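Local atomic coordinates of phosphoribosyltransferase (Thermus thermophilus, PDB entry 1WD5), a protein that is of unconfirmed function but belongs to the type I phosphoribosyltransferase family and so probably transfers a phosphoribosyl group. Residues 46-51 / 111-116; 123-128 / 149-154; 5-10 / 34-39. All blocks are in the same frame, centred on the assembly; numbering follows the deposited sequence.

Interaction 1: 46-51 / 111-116; sequences GGELDV and RVRPKA
Arg-113, just past the end of helix 88-112, lays its side chain against Glu-48, Leu-49 and Asp-50 at the start of strand 48-59. From CB, which points toward the strand, the chain bends at chi2 (63°) and again at the unusual chi3 (107°), and these turns carry the guanidinium along the strand. Arg-113 CG is 3.8 Å from Asp-50 OD1, and Arg-113 CD closes on the same oxygen to 3.6 Å. Beyond CD, NE donates a weak bond to Leu-49 O. The Asp-50 carboxylate sits over one face of the guanidinium; its OD1 is well out of plane, so its long ion pair with NE is a matter of charge alone. At the tip, Arg-113 NH2 is held twice: by Leu-49 O at 2.8 Å, and by Glu-48 OE2 at 3.1 Å. The latter bond is practically straight (179°) and lies in the guanidinium plane, although it reaches OE2 from above the carboxylate plane. Arg-113 NH1 turns back to its own segment, 2.8 Å from Pro-114 O. It gives a further bond to a water that in turn donates to Glu-48 OE2. Bonds on both terminal nitrogens thus fix the rotation of the group. The Asp-50 carboxylate also holds the loop's backbone: Ala-116 N donates to Asp-50 OD2 at 3.0 Å, in a nearly straight bond from above the carboxylate plane. Ala-116 CB rests 3.9 Å from Glu-48 CD. Outside, Arg-110 pairs with Asp-50 OD1 and Arg-121 with Glu-48 OE1, so both carboxylates are shared and probably stay ionised. The arrangement is a salt-bridge network of Glu-48, Asp-50 and Arg-113, which clamps the segment leaving helix 88-112 onto a strand of the central sheet.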
# COMPACT_ATOMS: atom_id res chain seq x y z
N GLY A 46 -7.77 15.74 6.22
CA GLY A 46 -8.12 16.71 5.20
C GLY A 46 -7.32 16.46 3.94
O GLY A 46 -6.97 17.38 3.20
N GLY A 47 -7.01 15.19 3.69
CA GLY A 47 -6.25 14.82 2.51
C GLY A 47 -7.13 14.26 1.40
O GLY A 47 -8.35 14.41 1.42
N GLU A 48 -6.49 13.62 0.43
CA GLU A 48 -7.18 13.03 -0.71
C GLU A 48 -6.95 11.52 -0.78
O GLU A 48 -5.82 11.05 -0.73
CB GLU A 48 -6.68 13.70 -1.99
CG GLU A 48 -7.12 13.04 -3.28
CD GLU A 48 -6.82 13.89 -4.51
OE1 GLU A 48 -5.73 14.50 -4.54
OE2 GLU A 48 -7.66 13.93 -5.43
N LEU A 49 -8.03 10.76 -0.90
CA LEU A 49 -7.95 9.30 -0.95
C LEU A 49 -7.86 8.71 -2.35
O LEU A 49 -8.54 9.15 -3.27
CB LEU A 49 -9.14 8.70 -0.20
CG LEU A 49 -9.32 7.17 -0.10
CD1 LEU A 49 -9.83 6.61 -1.41
CD2 LEU A 49 -8.01 6.52 0.31
N ASP A 50 -7.01 7.71 -2.49
CA ASP A 50 -6.86 7.00 -3.76
C ASP A 50 -6.30 5.62 -3.43
O ASP A 50 -5.96 5.33 -2.28
CB ASP A 50 -5.91 7.74 -4.72
CG ASP A 50 -5.98 7.18 -6.14
OD1 ASP A 50 -6.87 6.34 -6.42
OD2 ASP A 50 -5.16 7.59 -6.99
N VAL A 51 -6.23 4.77 -4.44
CA VAL A 51 -5.73 3.43 -4.24
C VAL A 51 -4.39 3.29 -4.95
O VAL A 51 -4.14 3.95 -5.95
CB VAL A 51 -6.73 2.40 -4.81
CG1 VAL A 51 -6.91 2.66 -6.31
CG2 VAL A 51 -6.23 1.00 -4.57
N ARG A 111 -12.30 3.57 -13.46
CA ARG A 111 -13.53 4.02 -14.11
C ARG A 111 -14.34 4.89 -13.15
O ARG A 111 -15.06 5.79 -13.58
CB ARG A 111 -14.35 2.82 -14.56
CG ARG A 111 -15.64 3.18 -15.29
CD ARG A 111 -16.12 1.99 -16.10
NE ARG A 111 -15.12 1.61 -17.09
CZ ARG A 111 -14.72 0.36 -17.32
NH1 ARG A 111 -15.25 -0.64 -16.62
NH2 ARG A 111 -13.80 0.11 -18.24
N VAL A 112 -14.22 4.63 -11.85
CA VAL A 112 -14.96 5.40 -10.85
C VAL A 112 -14.14 6.51 -10.18
O VAL A 112 -14.70 7.43 -9.60
CB VAL A 112 -15.54 4.49 -9.74
CG1 VAL A 112 -16.48 3.48 -10.35
CG2 VAL A 112 -14.42 3.79 -8.99
N ARG A 113 -12.81 6.42 -10.25
CA ARG A 113 -11.94 7.44 -9.66
C ARG A 113 -10.57 7.42 -10.35
O ARG A 113 -9.82 6.46 -10.23
CB ARG A 113 -11.82 7.23 -8.13
CG ARG A 113 -10.41 7.09 -7.53
CD ARG A 113 -9.56 8.34 -7.69
NE ARG A 113 -9.36 9.11 -6.46
CZ ARG A 113 -8.89 10.36 -6.46
NH1 ARG A 113 -8.60 10.94 -7.62
NH2 ARG A 113 -8.73 11.03 -5.33
N PRO A 114 -10.26 8.49 -11.11
CA PRO A 114 -8.99 8.61 -11.84
C PRO A 114 -7.80 8.73 -10.91
O PRO A 114 -7.92 9.22 -9.78
CB PRO A 114 -9.20 9.88 -12.67
CG PRO A 114 -10.05 10.71 -11.77
CD PRO A 114 -11.07 9.71 -11.26
N LYS A 115 -6.64 8.28 -11.38
CA LYS A 115 -5.43 8.33 -10.57
C LYS A 115 -5.09 9.76 -10.16
O LYS A 115 -4.95 10.64 -11.02
CB LYS A 115 -4.25 7.73 -11.33
CG LYS A 115 -2.95 7.77 -10.55
CD LYS A 115 -1.81 7.11 -11.30
CE LYS A 115 -0.55 7.12 -10.45
NZ LYS A 115 0.59 6.46 -11.13
N ALA A 116 -4.97 9.99 -8.86
CA ALA A 116 -4.64 11.32 -8.35
C ALA A 116 -3.14 11.56 -8.52
O ALA A 116 -2.35 10.63 -8.44
CB ALA A 116 -5.03 11.43 -6.88
O HOH W 1 -8.43 13.74 -8.16

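Interaction 2: 123-128 / 149-154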
# COMPACT_ATOMS: atom_id res chain seq x y z
N VAL A 123 2.90 11.89 0.36
CA VAL A 123 2.16 10.65 0.15
C VAL A 123 2.23 9.72 1.35
O VAL A 123 3.31 9.45 1.88
CB VAL A 123 2.70 9.90 -1.09
CG1 VAL A 123 1.92 8.62 -1.30
CG2 VAL A 123 2.62 10.80 -2.32
N VAL A 124 1.06 9.23 1.77
CA VAL A 124 0.95 8.30 2.89
C VAL A 124 0.45 6.95 2.37
O VAL A 124 -0.60 6.88 1.73
CB VAL A 124 -0.05 8.82 3.95
CG1 VAL A 124 -0.13 7.85 5.11
CG2 VAL A 124 0.38 10.19 4.44
N LEU A 125 1.21 5.89 2.62
CA LEU A 125 0.83 4.54 2.20
C LEU A 125 0.20 3.83 3.38
O LEU A 125 0.82 3.74 4.45
CB LEU A 125 2.05 3.77 1.70
CG LEU A 125 2.56 4.17 0.32
CD1 LEU A 125 3.89 3.48 0.02
CD2 LEU A 125 1.51 3.79 -0.72
N VAL A 126 -1.00 3.31 3.19
CA VAL A 126 -1.73 2.64 4.27
C VAL A 126 -2.32 1.27 3.94
O VAL A 126 -2.73 1.01 2.81
CB VAL A 126 -2.92 3.53 4.73
CG1 VAL A 126 -3.60 2.91 5.95
CG2 VAL A 126 -2.45 4.94 5.03
N ASP A 127 -2.36 0.40 4.95
CA ASP A 127 -2.97 -0.93 4.83
C ASP A 127 -3.50 -1.21 6.23
O ASP A 127 -3.08 -0.56 7.18
CB ASP A 127 -1.96 -2.00 4.42
CG ASP A 127 -2.63 -3.24 3.82
OD1 ASP A 127 -3.88 -3.29 3.80
OD2 ASP A 127 -1.92 -4.17 3.37
N ASP A 128 -4.43 -2.15 6.37
CA ASP A 128 -4.97 -2.44 7.70
C ASP A 128 -3.99 -3.21 8.58
O ASP A 128 -4.22 -3.34 9.78
CB ASP A 128 -6.31 -3.20 7.63
CG ASP A 128 -6.26 -4.44 6.75
OD1 ASP A 128 -5.16 -4.99 6.52
OD2 ASP A 128 -7.34 -4.88 6.29
N ARG A 149 7.03 14.28 -2.88
CA ARG A 149 7.82 15.15 -2.03
C ARG A 149 8.27 14.40 -0.78
O ARG A 149 9.40 14.56 -0.31
CB ARG A 149 7.01 16.38 -1.60
CG ARG A 149 7.81 17.39 -0.80
CD ARG A 149 7.03 18.67 -0.53
NE ARG A 149 5.98 18.50 0.47
CZ ARG A 149 5.25 19.50 0.95
NH1 ARG A 149 5.45 20.74 0.52
NH2 ARG A 149 4.32 19.27 1.87
N ARG A 150 7.38 13.57 -0.26
CA ARG A 150 7.66 12.80 0.94
C ARG A 150 6.78 11.55 0.97
O ARG A 150 5.65 11.57 0.49
CB ARG A 150 7.38 13.67 2.16
CG ARG A 150 7.59 13.01 3.50
CD ARG A 150 7.19 13.96 4.61
NE ARG A 150 7.35 13.37 5.93
CZ ARG A 150 7.04 13.99 7.07
NH1 ARG A 150 6.54 15.22 7.04
NH2 ARG A 150 7.23 13.38 8.23
N VAL A 151 7.31 10.47 1.53
CA VAL A 151 6.57 9.23 1.62
C VAL A 151 6.59 8.70 3.05
O VAL A 151 7.65 8.63 3.69
CB VAL A 151 7.15 8.14 0.68
CG1 VAL A 151 6.30 6.89 0.73
CG2 VAL A 151 7.23 8.68 -0.74
N VAL A 152 5.42 8.36 3.56
CA VAL A 152 5.29 7.83 4.92
C VAL A 152 4.45 6.57 4.89
O VAL A 152 3.35 6.55 4.33
CB VAL A 152 4.60 8.83 5.87
CG1 VAL A 152 4.41 8.19 7.24
CG2 VAL A 152 5.43 10.10 5.99
N VAL A 153 4.97 5.50 5.50
CA VAL A 153 4.23 4.25 5.58
C VAL A 153 3.49 4.27 6.91
O VAL A 153 4.11 4.42 7.97
CB VAL A 153 5.17 3.03 5.55
CG1 VAL A 153 4.40 1.77 5.90
CG2 VAL A 153 5.81 2.91 4.18
N ALA A 154 2.17 4.13 6.87
CA ALA A 154 1.38 4.15 8.10
C ALA A 154 0.47 2.92 8.20
O ALA A 154 -0.34 2.66 7.32
CB ALA A 154 0.54 5.43 8.15
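Val-123 and Leu-125 exchange backbone hydrogen bonds with Arg-150, Val-152 and Ala-154, joining two parallel strands whose axes approach to 4.7 Å and differ in direction by 22°. The bonding follows the parallel pattern, in which one residue bonds to the two flanking its opposite number. Val-123 N donates to Arg-150 O at 2.8 Å and Val-123 O accepts from Val-152 N at 2.9 Å; two residues on, Leu-125 N reaches Val-152 O at 2.8 Å and Leu-125 O takes Ala-154 N at 2.8 Å. The last is nearly straight, with an angle of 177° at the hydrogen. CA-H...O contacts, such as Val-124 CA to Val-152 O, fill in between them. The buried part of the contact is apolar on both faces. On the face of Val-124, Val-126 and Ala-154, the CG1 of Val-124, anti to its own N (chi1 -179°), comes within 3.9 Å of Ala-154 CB. On the other face, Leu-125 CD1 sits at a more relaxed 4.2 Å from Val-151 CG1. The bonding stops after Leu-125 O: Asp-127 N, 3.8 Å from Ala-154 O, is not bonded to it. Here the chain passes into Asp-127 and Asp-128, an acidic pair closing the sequence VLVDD, consistent with the phosphoribosyl pyrophosphate-binding motif of type I phosphoribosyltransferases. At the other end, partly exposed Arg-150 sends its extended chain to Glu-171 and Leu-20 O, and Arg-149, more exposed still, pairs with Asp-122 and Glu-23. The two strands belong to a beta-alpha-beta unit: its helix 134-144 covers Leu-125 and Val-151, helices 6-17 and 33-45 cover the Val-126 face, and strands 26-29 and 171-174 continue the sheet beyond 122-126 and 150-155.

Interaction 3: 5-10 / 34-39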
# COMPACT_ATOMS: atom_id res chain seq x y z
N ASP A 5 -12.73 -2.05 14.63
CA ASP A 5 -12.82 -2.27 13.19
C ASP A 5 -11.80 -1.41 12.44
O ASP A 5 -11.00 -0.70 13.07
CB ASP A 5 -14.24 -1.96 12.68
CG ASP A 5 -14.78 -0.64 13.19
OD1 ASP A 5 -14.03 0.36 13.19
OD2 ASP A 5 -15.96 -0.59 13.58
N ARG A 6 -11.83 -1.46 11.12
CA ARG A 6 -10.88 -0.69 10.32
C ARG A 6 -11.04 0.84 10.42
O ARG A 6 -10.07 1.57 10.30
CB ARG A 6 -10.95 -1.13 8.85
CG ARG A 6 -10.50 -2.58 8.62
CD ARG A 6 -10.50 -2.91 7.13
NE ARG A 6 -10.16 -4.30 6.84
CZ ARG A 6 -11.01 -5.32 6.94
NH1 ARG A 6 -12.26 -5.11 7.35
NH2 ARG A 6 -10.63 -6.54 6.62
N ARG A 7 -12.27 1.31 10.65
CA ARG A 7 -12.50 2.75 10.79
C ARG A 7 -11.85 3.24 12.09
O ARG A 7 -11.28 4.33 12.13
CB ARG A 7 -14.00 3.06 10.83
CG ARG A 7 -14.72 2.90 9.49
CD ARG A 7 -14.56 4.13 8.62
NE ARG A 7 -15.00 3.92 7.25
CZ ARG A 7 -14.70 4.74 6.24
NH1 ARG A 7 -13.97 5.82 6.48
NH2 ARG A 7 -15.08 4.46 5.01
N HIS A 8 -11.96 2.43 13.13
CA HIS A 8 -11.38 2.75 14.44
C HIS A 8 -9.87 2.86 14.33
O HIS A 8 -9.26 3.79 14.86
CB HIS A 8 -11.72 1.64 15.44
CG HIS A 8 -11.17 1.88 16.81
ND1 HIS A 8 -10.95 0.85 17.71
CD2 HIS A 8 -10.82 3.02 17.45
CE1 HIS A 8 -10.50 1.36 18.84
NE2 HIS A 8 -10.40 2.67 18.71
N ALA A 9 -9.25 1.91 13.64
CA ALA A 9 -7.80 1.92 13.47
C ALA A 9 -7.40 3.12 12.62
O ALA A 9 -6.35 3.72 12.85
CB ALA A 9 -7.34 0.62 12.80
N GLY A 10 -8.24 3.46 11.66
CA GLY A 10 -7.95 4.60 10.79
C GLY A 10 -7.95 5.91 11.55
O GLY A 10 -7.15 6.80 11.26
N GLY A 34 -7.34 -2.22 3.20
CA GLY A 34 -6.52 -1.05 3.44
C GLY A 34 -7.16 0.24 2.97
O GLY A 34 -6.86 1.32 3.49
N VAL A 35 -8.04 0.15 1.98
CA VAL A 35 -8.70 1.34 1.45
C VAL A 35 -9.64 1.92 2.50
O VAL A 35 -9.85 3.12 2.55
CB VAL A 35 -9.48 1.02 0.15
CG1 VAL A 35 -10.25 2.25 -0.32
CG2 VAL A 35 -8.51 0.58 -0.94
N VAL A 36 -10.21 1.06 3.35
CA VAL A 36 -11.10 1.54 4.40
C VAL A 36 -10.32 2.36 5.42
O VAL A 36 -10.73 3.46 5.80
CB VAL A 36 -11.80 0.38 5.14
CG1 VAL A 36 -12.65 0.93 6.27
CG2 VAL A 36 -12.66 -0.42 4.17
N VAL A 37 -9.18 1.82 5.85
CA VAL A 37 -8.35 2.53 6.82
C VAL A 37 -7.87 3.84 6.18
O VAL A 37 -7.88 4.89 6.82
CB VAL A 37 -7.11 1.70 7.24
CG1 VAL A 37 -6.31 2.47 8.29
CG2 VAL A 37 -7.55 0.34 7.80
N ALA A 38 -7.45 3.76 4.92
CA ALA A 38 -6.95 4.92 4.19
C ALA A 38 -8.00 6.03 4.05
O ALA A 38 -7.70 7.22 4.19
CB ALA A 38 -6.46 4.49 2.81
N ASP A 39 -9.23 5.64 3.75
CA ASP A 39 -10.31 6.61 3.59
C ASP A 39 -10.53 7.38 4.89
O ASP A 39 -10.72 8.59 4.88
CB ASP A 39 -11.61 5.91 3.18
CG ASP A 39 -12.76 6.88 3.00
OD1 ASP A 39 -12.80 7.58 1.96
OD2 ASP A 39 -13.62 6.96 3.89
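Val-36 and Val-37 of helix 33-45 meet Arg-6 and Gly-10 of helix 6-17 where the two short helical segments run 7.9 Å apart at their axes, crossing at -44°. The apolar contacts come first. With CG1 of Val-36 anti to the backbone N, that methyl reaches Arg-6 CB at 3.7 Å and also lies over one face of the Arg-7 guanidinium. Val-37 splits its work between branches: CG1 sits 3.7 Å from Gly-10 CA, while CG2 packs near the backbone O of Arg-6 and its CB. The lack of a side chain at Gly-10 fits the close approach here, its CA lying 4.5 Å from that of Val-37. The ionic contact is carried by Arg-7. Its CB points away from helix 33-45, but the bend at chi2 (-82°) folds the chain back, and both terminal nitrogens grip one atom, Asp-39 OD2, end-on: NH1 at 2.9 Å and NH2 at 3.1 Å. The oxygen lies at the guanidinium edge, in its plane, and the two flat groups stand perpendicular, at 90°. NH1 meets the anti lone pair of OD2, whereas NH2 comes from above the carboxylate plane. Arg-43 forms a second salt bridge with OD2, Trp-206 NE1 binds OD1, and Glu-40 shares NH1 of Arg-7. Within 5-10 itself, Asp-5 caps the helix, its OD1 accepting from His-8 N at 2.9 Å. The tip of Arg-6 leaves the interface for Asp-128 and Gly-192 O. The chemistry implies a valine-lined seam closed at one side by a charged cluster, in which the two arginines at Asp-39 would probably favour its ionised form.

In the fold
Interaction 2 is the buried core of the three, held by parallel backbone bonds and branched aliphatic side chains between strands 122-126 and 150-155, inside the sheet. The other two are only partly buried: interaction 1 rests mainly on charge, interaction 3 on a mix of valine packing and one salt bridge. Interaction 1 fastens the segment after helix 88-112 to strand 48-59 of the same sheet, whereas interaction 3 joins two helices that cover it. Interactions 1 and 3 meet where Leu-49 packs on Ala-38 and Asp-39. Interaction 3 reaches interaction 2 through Val-37 against Val-126 and through the salt bridge between Arg-6 and Asp-128, while interactions 1 and 2 do not touch.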